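Local coordinates for precorrin-6Y C5,15-methyltransferase (Decarboxylating) (Geobacter metallireducens, PDB 3E05), which probably transfers methyl groups from S-adenosylmethionine to precorrin-6Y during adenosylcobalamin synthesis, the chain described here being its C-terminal domain, at residues T24-E27 / V28-V31; R37-D40 / D41-M44; P74-L77 / G78-R81; E153-D157 / H158-V162. All coordinates share one frame; numbering follows the deposited sequence. Where two conformers were deposited one is given.

Contact 1. Residues T24-E27 / V28-V31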
loop_
_atom_site.group_PDB
_atom_site.type_symbol
_atom_site.label_atom_id
_atom_site.label_comp_id
_atom_site.label_asym_id
_atom_site.label_seq_id
_atom_site.Cartn_x
_atom_site.Cartn_y
_atom_site.Cartn_z
ATOM N N THR D 24 17.158 -8.570 0.413
ATOM C CA THR D 24 16.104 -8.102 1.316
ATOM C C THR D 24 16.352 -6.606 1.387
ATOM O O THR D 24 17.358 -6.165 1.951
ATOM C CB THR D 24 16.231 -8.755 2.711
ATOM O OG1 THR D 24 16.167 -10.172 2.569
ATOM C CG2 THR D 24 15.118 -8.311 3.639
ATOM N N LYS D 25 15.462 -5.833 0.778
ATOM C CA LYS D 25 15.658 -4.386 0.636
ATOM C C LYS D 25 15.622 -3.728 2.005
ATOM O O LYS D 25 15.024 -4.264 2.922
ATOM C CB LYS D 25 14.596 -3.794 -0.282
ATOM C CG LYS D 25 14.593 -4.424 -1.691
ATOM C CD LYS D 25 13.873 -3.551 -2.698
ATOM C CE LYS D 25 13.507 -4.356 -3.926
ATOM N NZ LYS D 25 14.731 -4.678 -4.697
ATOM N N GLN D 26 16.250 -2.559 2.115
ATOM C CA GLN D 26 16.591 -1.933 3.393
ATOM C C GLN D 26 15.458 -1.742 4.417
ATOM O O GLN D 26 15.619 -2.104 5.584
ATOM C CB GLN D 26 17.285 -0.602 3.099
ATOM C CG GLN D 26 17.722 0.184 4.303
ATOM C CD GLN D 26 17.666 1.662 4.025
ATOM O OE1 GLN D 26 16.802 2.361 4.535
ATOM N NE2 GLN D 26 18.567 2.140 3.176
ATOM N N GLU D 27 14.330 -1.176 3.977
ATOM C CA GLU D 27 13.167 -0.939 4.824
ATOM C C GLU D 27 12.590 -2.221 5.415
ATOM O O GLU D 27 12.411 -2.327 6.647
ATOM C CB GLU D 27 12.108 -0.156 4.048
ATOM C CG GLU D 27 12.604 1.217 3.520
ATOM C CD GLU D 27 13.376 1.150 2.201
ATOM O OE1 GLU D 27 13.517 0.064 1.571
ATOM O OE2 GLU D 27 13.870 2.215 1.795
ATOM N N VAL D 28 12.349 -3.194 4.535
ATOM C CA VAL D 28 11.833 -4.515 4.886
ATOM C C VAL D 28 12.843 -5.270 5.781
ATOM O O VAL D 28 12.460 -5.947 6.710
ATOM C CB VAL D 28 11.454 -5.310 3.605
ATOM C CG1 VAL D 28 11.398 -6.805 3.867
ATOM C CG2 VAL D 28 10.107 -4.820 3.063
ATOM N N ARG D 29 14.127 -5.100 5.504
ATOM C CA ARG D 29 15.181 -5.660 6.345
ATOM C C ARG D 29 15.052 -5.166 7.789
ATOM O O ARG D 29 15.114 -5.947 8.700
ATOM C CB ARG D 29 16.555 -5.288 5.782
ATOM C CG ARG D 29 17.714 -6.113 6.322
ATOM C CD ARG D 29 19.037 -5.548 5.799
ATOM N NE ARG D 29 19.045 -5.402 4.343
ATOM C CZ ARG D 29 19.587 -4.373 3.688
ATOM N NH1 ARG D 29 20.172 -3.383 4.349
ATOM N NH2 ARG D 29 19.536 -4.321 2.360
ATOM N N ALA D 30 14.898 -3.858 7.971
ATOM C CA ALA D 30 14.725 -3.257 9.302
ATOM C C ALA D 30 13.511 -3.845 10.022
ATOM O O ALA D 30 13.625 -4.270 11.165
ATOM C CB ALA D 30 14.599 -1.750 9.202
ATOM N N VAL D 31 12.362 -3.910 9.338
ATOM C CA VAL D 31 11.153 -4.515 9.933
ATOM C C VAL D 31 11.393 -5.999 10.293
ATOM O O VAL D 31 10.982 -6.457 11.361
ATOM C CB VAL D 31 9.923 -4.418 8.974
ATOM C CG1 VAL D 31 8.660 -4.942 9.662
ATOM C CG2 VAL D 31 9.705 -2.973 8.513
HETATM O O HOH W 1 12.323 -2.379 1.810
#

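Contact 2. Residues R37-D40 / D41-M44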
loop_
_atom_site.group_PDB
_atom_site.type_symbol
_atom_site.label_atom_id
_atom_site.label_comp_id
_atom_site.label_asym_id
_atom_site.label_seq_id
_atom_site.Cartn_x
_atom_site.Cartn_y
_atom_site.Cartn_z
ATOM N N ARG D 37 13.166 -9.882 17.091
ATOM C CA ARG D 37 13.318 -9.627 18.538
ATOM C C ARG D 37 14.721 -10.011 19.031
ATOM O O ARG D 37 14.875 -10.870 19.899
ATOM C CB ARG D 37 12.253 -10.374 19.352
ATOM C CG ARG D 37 10.848 -9.833 19.225
ATOM C CD ARG D 37 9.838 -10.810 19.817
ATOM N NE ARG D 37 10.221 -11.275 21.147
ATOM C CZ ARG D 37 9.753 -12.380 21.725
ATOM N NH1 ARG D 37 8.875 -13.157 21.091
ATOM N NH2 ARG D 37 10.171 -12.711 22.942
ATOM N N LEU D 38 15.726 -9.399 18.426
ATOM C CA LEU D 38 17.122 -9.718 18.689
ATOM C C LEU D 38 17.618 -9.120 20.002
ATOM O O LEU D 38 17.214 -8.035 20.404
ATOM C CB LEU D 38 18.004 -9.237 17.528
ATOM C CG LEU D 38 17.727 -9.830 16.133
ATOM C CD1 LEU D 38 18.778 -9.318 15.136
ATOM C CD2 LEU D 38 17.685 -11.343 16.125
ATOM N N GLN D 39 18.487 -9.855 20.676
ATOM C CA GLN D 39 19.248 -9.317 21.792
ATOM C C GLN D 39 20.635 -9.924 21.671
ATOM O O GLN D 39 20.798 -10.927 20.988
ATOM C CB GLN D 39 18.587 -9.635 23.139
ATOM C CG GLN D 39 18.054 -11.038 23.290
ATOM C CD GLN D 39 17.184 -11.206 24.532
ATOM O OE1 GLN D 39 15.995 -10.875 24.532
ATOM N NE2 GLN D 39 17.776 -11.734 25.594
ATOM N N ASP D 40 21.633 -9.328 22.318
ATOM C CA ASP D 40 23.005 -9.811 22.190
ATOM C C ASP D 40 23.169 -11.251 22.728
ATOM O O ASP D 40 22.325 -11.728 23.481
ATOM C CB ASP D 40 23.982 -8.833 22.852
ATOM C CG ASP D 40 25.353 -8.851 22.199
ATOM O OD1 ASP D 40 25.560 -9.645 21.258
ATOM O OD2 ASP D 40 26.228 -8.069 22.622
ATOM N N ASP D 41 24.211 -11.943 22.259
ATOM C CA ASP D 41 24.594 -13.303 22.701
ATOM C C ASP D 41 23.736 -14.454 22.172
ATOM O O ASP D 41 23.969 -15.605 22.554
ATOM C CB ASP D 41 24.709 -13.419 24.236
ATOM C CG ASP D 41 25.687 -12.426 24.834
ATOM O OD1 ASP D 41 26.860 -12.393 24.405
ATOM O OD2 ASP D 41 25.282 -11.693 25.757
ATOM N N LEU D 42 22.762 -14.173 21.304
ATOM C CA LEU D 42 21.900 -15.247 20.775
ATOM C C LEU D 42 22.523 -15.947 19.581
ATOM O O LEU D 42 23.409 -15.415 18.928
ATOM C CB LEU D 42 20.515 -14.719 20.377
ATOM C CG LEU D 42 19.599 -14.111 21.450
ATOM C CD1 LEU D 42 18.228 -13.850 20.857
ATOM C CD2 LEU D 42 19.466 -15.001 22.674
ATOM N N VAL D 43 22.036 -17.143 19.285
ATOM C CA VAL D 43 22.419 -17.838 18.074
ATOM C C VAL D 43 21.279 -17.722 17.055
ATOM O O VAL D 43 20.132 -18.039 17.370
ATOM C CB VAL D 43 22.775 -19.329 18.336
ATOM C CG1 VAL D 43 22.954 -20.110 17.014
ATOM C CG2 VAL D 43 24.048 -19.427 19.189
ATOM N N MET D 44 21.621 -17.260 15.853
ATOM C CA MET D 44 20.667 -17.088 14.769
ATOM C C MET D 44 21.050 -17.929 13.549
ATOM O O MET D 44 22.206 -17.953 13.150
ATOM C CB MET D 44 20.598 -15.603 14.398
ATOM C CG MET D 44 19.668 -15.244 13.214
ATOM S SD MET D 44 19.575 -13.445 13.007
ATOM C CE MET D 44 19.519 -13.385 11.237
#

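Contact 3. Residues P74-L77 / G78-R81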
loop_
_atom_site.group_PDB
_atom_site.type_symbol
_atom_site.label_atom_id
_atom_site.label_comp_id
_atom_site.label_asym_id
_atom_site.label_seq_id
_atom_site.Cartn_x
_atom_site.Cartn_y
_atom_site.Cartn_z
ATOM N N PRO D 74 26.193 -21.166 -5.621
ATOM C CA PRO D 74 27.603 -20.762 -5.815
ATOM C C PRO D 74 27.825 -19.285 -6.172
ATOM O O PRO D 74 28.828 -18.700 -5.750
ATOM C CB PRO D 74 28.070 -21.651 -6.977
ATOM C CG PRO D 74 27.182 -22.839 -6.939
ATOM C CD PRO D 74 25.840 -22.316 -6.480
ATOM N N GLN D 75 26.922 -18.686 -6.943
ATOM C CA GLN D 75 27.041 -17.259 -7.262
ATOM C C GLN D 75 26.776 -16.403 -6.018
ATOM O O GLN D 75 27.468 -15.400 -5.775
ATOM C CB GLN D 75 26.067 -16.868 -8.376
ATOM C CG GLN D 75 26.230 -15.428 -8.846
ATOM C CD GLN D 75 25.097 -14.954 -9.734
ATOM O OE1 GLN D 75 24.165 -15.704 -10.036
ATOM N NE2 GLN D 75 25.170 -13.697 -10.155
ATOM N N TYR D 76 25.787 -16.822 -5.225
ATOM C CA TYR D 76 25.402 -16.084 -4.031
ATOM C C TYR D 76 26.435 -16.250 -2.920
ATOM O O TYR D 76 26.583 -15.363 -2.083
ATOM C CB TYR D 76 24.004 -16.480 -3.531
ATOM C CG TYR D 76 22.863 -16.350 -4.542
ATOM C CD1 TYR D 76 23.017 -15.640 -5.737
ATOM C CD2 TYR D 76 21.614 -16.914 -4.277
ATOM C CE1 TYR D 76 21.968 -15.530 -6.654
ATOM C CE2 TYR D 76 20.557 -16.805 -5.184
ATOM C CZ TYR D 76 20.743 -16.111 -6.368
ATOM O OH TYR D 76 19.708 -15.986 -7.272
ATOM N N LEU D 77 27.143 -17.381 -2.923
ATOM C CA LEU D 77 28.221 -17.626 -1.960
ATOM C C LEU D 77 29.351 -16.605 -2.074
ATOM O O LEU D 77 29.895 -16.148 -1.053
ATOM C CB LEU D 77 28.780 -19.035 -2.104
ATOM C CG LEU D 77 27.918 -20.220 -1.686
ATOM C CD1 LEU D 77 28.574 -21.478 -2.215
ATOM C CD2 LEU D 77 27.731 -20.289 -0.178
ATOM N N GLY D 78 29.686 -16.245 -3.316
ATOM C CA GLY D 78 30.691 -15.227 -3.594
ATOM C C GLY D 78 30.269 -13.840 -3.150
ATOM O O GLY D 78 31.096 -13.079 -2.610
ATOM N N PHE D 79 28.988 -13.516 -3.364
ATOM C CA PHE D 79 28.386 -12.271 -2.858
ATOM C C PHE D 79 28.553 -12.203 -1.344
ATOM O O PHE D 79 29.027 -11.195 -0.814
ATOM C CB PHE D 79 26.879 -12.196 -3.168
ATOM C CG PHE D 79 26.536 -12.092 -4.624
ATOM C CD1 PHE D 79 27.362 -11.426 -5.524
ATOM C CD2 PHE D 79 25.336 -12.630 -5.091
ATOM C CE1 PHE D 79 27.009 -11.331 -6.883
ATOM C CE2 PHE D 79 24.976 -12.538 -6.437
ATOM C CZ PHE D 79 25.811 -11.884 -7.332
ATOM N N ILE D 80 28.183 -13.289 -0.663
ATOM C CA ILE D 80 28.244 -13.358 0.803
ATOM C C ILE D 80 29.668 -13.140 1.317
ATOM O O ILE D 80 29.913 -12.174 2.046
ATOM C CB ILE D 80 27.609 -14.657 1.374
ATOM C CG1 ILE D 80 26.120 -14.713 1.005
ATOM C CG2 ILE D 80 27.759 -14.690 2.888
ATOM C CD1 ILE D 80 25.429 -16.023 1.339
ATOM N N ARG D 81 30.595 -14.001 0.881
ATOM C CA ARG D 81 32.027 -13.853 1.144
ATOM C C ARG D 81 32.502 -12.405 1.010
ATOM O O ARG D 81 33.128 -11.875 1.933
ATOM C CB ARG D 81 32.818 -14.754 0.190
ATOM C CG ARG D 81 34.157 -15.239 0.723
ATOM C CD ARG D 81 34.782 -16.289 -0.198
ATOM N NE ARG D 81 33.949 -17.490 -0.334
ATOM C CZ ARG D 81 33.305 -17.841 -1.446
ATOM N NH1 ARG D 81 33.390 -17.090 -2.540
ATOM N NH2 ARG D 81 32.573 -18.950 -1.466
#

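Contact 4. Residues E153-D157 / H158-V162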
loop_
_atom_site.group_PDB
_atom_site.type_symbol
_atom_site.label_atom_id
_atom_site.label_comp_id
_atom_site.label_asym_id
_atom_site.label_seq_id
_atom_site.Cartn_x
_atom_site.Cartn_y
_atom_site.Cartn_z
ATOM N N GLU D 153 0.500 -22.349 7.235
ATOM C CA GLU D 153 -0.056 -23.683 7.471
ATOM C C GLU D 153 0.878 -24.586 8.297
ATOM O O GLU D 153 0.441 -25.198 9.268
ATOM C CB GLU D 153 -0.410 -24.349 6.136
ATOM C CG GLU D 153 -1.129 -25.696 6.268
ATOM C CD GLU D 153 -1.158 -26.494 4.971
ATOM O OE1 GLU D 153 -1.281 -25.891 3.881
ATOM O OE2 GLU D 153 -1.066 -27.737 5.047
ATOM N N PHE D 154 2.150 -24.651 7.917
ATOM C CA PHE D 154 3.133 -25.513 8.606
ATOM C C PHE D 154 3.478 -25.046 10.013
ATOM O O PHE D 154 3.607 -25.858 10.923
ATOM C CB PHE D 154 4.416 -25.684 7.788
ATOM C CG PHE D 154 4.195 -26.213 6.398
ATOM C CD1 PHE D 154 3.179 -27.137 6.129
ATOM C CD2 PHE D 154 5.019 -25.799 5.352
ATOM C CE1 PHE D 154 2.973 -27.611 4.840
ATOM C CE2 PHE D 154 4.829 -26.282 4.060
ATOM C CZ PHE D 154 3.801 -27.190 3.802
ATOM N N LEU D 155 3.625 -23.740 10.186
ATOM C CA LEU D 155 3.914 -23.160 11.495
ATOM C C LEU D 155 2.740 -23.298 12.462
ATOM O O LEU D 155 2.940 -23.533 13.655
ATOM C CB LEU D 155 4.314 -21.682 11.359
ATOM C CG LEU D 155 5.669 -21.352 10.713
ATOM C CD1 LEU D 155 5.663 -19.913 10.268
ATOM C CD2 LEU D 155 6.858 -21.627 11.639
ATOM N N GLU D 156 1.519 -23.154 11.955
ATOM C CA GLU D 156 0.336 -23.368 12.790
ATOM C C GLU D 156 0.111 -24.835 13.166
ATOM O O GLU D 156 -0.431 -25.122 14.240
ATOM C CB GLU D 156 -0.900 -22.754 12.152
ATOM C CG GLU D 156 -0.913 -21.231 12.288
ATOM C CD GLU D 156 -2.216 -20.609 11.860
ATOM O OE1 GLU D 156 -2.956 -21.250 11.079
ATOM O OE2 GLU D 156 -2.492 -19.474 12.306
ATOM N N ASP D 157 0.542 -25.741 12.289
ATOM C CA ASP D 157 0.540 -27.183 12.558
ATOM C C ASP D 157 1.429 -27.557 13.735
ATOM O O ASP D 157 1.133 -28.518 14.459
ATOM C CB ASP D 157 1.016 -27.972 11.333
ATOM C CG ASP D 157 -0.049 -28.113 10.271
ATOM O OD1 ASP D 157 -1.210 -27.715 10.523
ATOM O OD2 ASP D 157 0.286 -28.620 9.175
ATOM N N HIS D 158 2.519 -26.807 13.916
ATOM C CA HIS D 158 3.474 -27.058 14.992
ATOM C C HIS D 158 3.152 -26.254 16.254
ATOM O O HIS D 158 3.958 -26.194 17.173
ATOM C CB HIS D 158 4.908 -26.769 14.528
ATOM C CG HIS D 158 5.413 -27.711 13.480
ATOM N ND1 HIS D 158 5.474 -29.076 13.668
ATOM C CD2 HIS D 158 5.911 -27.480 12.243
ATOM C CE1 HIS D 158 5.965 -29.645 12.582
ATOM N NE2 HIS D 158 6.240 -28.698 11.702
ATOM N N GLY D 159 1.976 -25.634 16.284
ATOM C CA GLY D 159 1.505 -24.918 17.472
ATOM C C GLY D 159 2.078 -23.533 17.715
ATOM O O GLY D 159 2.031 -23.027 18.839
ATOM N N TYR D 160 2.615 -22.906 16.669
ATOM C CA TYR D 160 3.135 -21.540 16.785
ATOM C C TYR D 160 2.010 -20.520 16.673
ATOM O O TYR D 160 1.054 -20.709 15.907
ATOM C CB TYR D 160 4.178 -21.240 15.694
ATOM C CG TYR D 160 5.487 -21.968 15.878
ATOM C CD1 TYR D 160 6.482 -21.462 16.722
ATOM C CD2 TYR D 160 5.740 -23.163 15.202
ATOM C CE1 TYR D 160 7.685 -22.138 16.901
ATOM C CE2 TYR D 160 6.939 -23.843 15.379
ATOM C CZ TYR D 160 7.899 -23.329 16.225
ATOM O OH TYR D 160 9.082 -24.009 16.392
ATOM N N MET D 161 2.128 -19.450 17.452
ATOM C CA MET D 161 1.390 -18.226 17.184
ATOM C C MET D 161 2.035 -17.615 15.948
ATOM O O MET D 161 3.266 -17.547 15.875
ATOM C CB MET D 161 1.540 -17.257 18.340
ATOM C CG MET D 161 0.363 -17.209 19.264
ATOM S SD MET D 161 -0.168 -15.509 19.473
ATOM C CE MET D 161 -1.065 -15.287 17.934
ATOM N N VAL D 162 1.221 -17.187 14.982
ATOM C CA VAL D 162 1.727 -16.621 13.723
ATOM C C VAL D 162 1.098 -15.242 13.462
ATOM O O VAL D 162 -0.117 -15.084 13.529
ATOM C CB VAL D 162 1.500 -17.590 12.511
ATOM C CG1 VAL D 162 1.940 -16.955 11.171
ATOM C CG2 VAL D 162 2.241 -18.913 12.715
HETATM O O HOH W 2 -1.641 -17.853 14.892
#

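Contact 1. Residues T24-E27 / V28-V31
Arg29 folds its guanidinium back along the first turn of helix 26-35 onto Thr24: in one of its two conformers, Arg29 NH2 donates to Thr24 O at 2.9 Å, in the carbonyl plane, and Arg29 NE adds a weak bond to the same Thr24 O at 3.0 Å. The bend of the arginine chain at chi3 (-52°) turns the flat group over Gln26, whose CA lies 3.8 Å above the guanidinium plane, over its centre. Thr24 CG2 lies 4.0 Å from Val28 CG1. Lys25 is the N-cap residue, and its carbonyl O receives Arg29 N at 2.9 Å. A water serves the first turn as well: it accepts Val28 N at 2.8 Å and donates to Glu27 OE1 at 2.7 Å, so the helix start is tied to a carboxylate. Further out, Asp13 and Glu57 form salt bridges with Arg29 and probably limit its rotation, while Glu27 OE2 forms salt bridges with Lys171 of its own chain and with Lys35 of the second subunit. Val28 and Val31 pack on strand 180-193, Thr24 lies against helix 53-61, and Ala30 and Val31 face Ser34 and Val31 of the second subunit.

Contact 2. Residues R37-D40 / D41-M44
Gln39 and Leu42 are the ends of a type II beta turn that leads into strand 43-47, with Asp40 and Asp41 at its corners and a positive phi (76°) at Asp41. Across the turn the side chains of Gln39 and Leu42 meet at an oblique angle, Gln39 CG lying 3.7 Å from Leu42 CD1. The first torsion of Gln39 (chi1 43°) sets CG between the backbone N and the carbonyl carbon, from where its aliphatic part reaches the leucine. Leu42 CG also sits 3.4 Å from Gln39 O. Farther from the corner, Leu38 CD2 touches Met44 SD at 4.2 Å, and both side chains pack against helix 53-61. At the corner Asp40 OD1 accepts Asp41 N at 2.8 Å; the donor comes from above the carboxylate plane, 40° out of it, and the bond is far from straight. The same OD1 also takes Asn64 N, so one oxygen holds two backbone groups. An alanine in place of Asp40 removes this acceptor and is likely to leave Asp41 N and Asn64 N without their shared mate, the corner less tied to the loop before strand 66-71. Asp40 OD1 and Asp41 OD1 stand 4.4 Å apart, a like-charge proximity that may raise the proton affinity of both, offset at Asp40 by its two N-H donors. Gln39 N and O are buried without a polar partner, a probable cost to the turn.

Contact 3. Residues P74-L77 / G78-R81
Leu77 O is met by Arg81 twice: Arg81 N donates to it at 3.0 Å, and the guanidinium of the same arginine lies over it, the oxygen standing 3.7 Å from the plane, above its centre. The arginine chain bends at chi3 (-61°), which swings the group back along the helix until Arg81 NH2 is 3.8 Å from Leu77 CB. One residue earlier, Ile80 N donates to Tyr76 O at 3.0 Å, and Ile80 CG1 crowds that same Tyr76 O. On another flank of the helix the Phe79 ring lies against Gln75 and Tyr76, four and three residues back. Gln75 O lies 3.5 Å above one face of the ring, offset toward the rim; Phe79 N only reaches this oxygen in a weak bond. The Gln75 amide, its plane 49° from the ring's, brings NE2 to 3.4 Å from Phe79 CZ, although Gln75 also touches a crystal neighbour. Tyr76 CD1 meets Phe79 CE2 obliquely at 3.7 Å. A serine in place of Phe79 would probably open a gap beside Tyr76 CD1 and let the Gln75 side chain turn more freely. This is the N-terminal part of helix 74-86, the crossover of the beta-alpha-beta unit running from strand 66-71 to strand 92-96. Leu77 and Ile80 pack on Leu94 and Glu71 of those strands, whereas Tyr76 lies on Leu22 and Phe79 on Ala17 in loops.

Contact 4. Residues E153-D157 / H158-V162
Leu155 O receives Tyr160 N at 3.1 Å while Glu156 O receives Gly159 N at 3.2 Å, the paired bonds of a Schellman motif that ends helix 145-157. Gly159, with positive phi (79°), is its C-prime residue and turns the chain toward strand 161-173. Gly159 N reaches Glu156 O from above the carbonyl plane, 74° out of it, not on a lone pair. The inner side is tightly packed. Leu155 O also lies in the plane of the Tyr160 ring, at its edge and 3.2 Å from Tyr160 CD2, and Leu155 CD2 meets the same Tyr160 CD2 obliquely at 4.0 Å. Leu155 CB in turn touches Val162 CG2 at 3.7 Å. With CG set beside the backbone N (chi1 -70°), the Leu155 branch turns inward, where Ile138 and Leu140 of strand 137-142 and Ala192 of strand 180-193 cover it. Tyr160 has a cation-pi partner in Lys194, and His158, modelled in two conformers, hydrogen-bonds through NE2 to Asp126 of helix 121-131; the bonds from His158 N to Phe154 O and Leu155 O are weak. The outer side is looser at Asp157 and Gly159, which are exposed, whereas Lys179 of the second subunit packs on Glu156 and hydrogen-bonds to Val162 O. Glu156 CG lies 3.9 Å from Val162 CG2, the two side chains at about a right angle. At the Glu156 carboxylate a water accepts Val162 N at 2.9 Å and lies 3.2 Å from Glu156 OE2, to which it can donate, though it has more acceptors in reach than protons.

From the N terminus, contact 1 starts helix 26-35, and contact 2 follows it, turning the chain after that helix into strand 43-47. Contact 3 lies in helix 74-86, the crossover between strands 66-71 and 92-96, and contact 4 ends helix 145-157 and leads into strand 161-173. All four are local and lie in series, so none nests in or crosses another. Contacts 2 and 4 both reach the one mixed sheet, their centres about 22 Å apart. Contacts 3 and 4 lie on opposite sides of the chain's centre, about 32 Å between centres. Contacts 1, 2 and 4 also touch the second subunit, whereas contact 3 meets no other chain of the assembly.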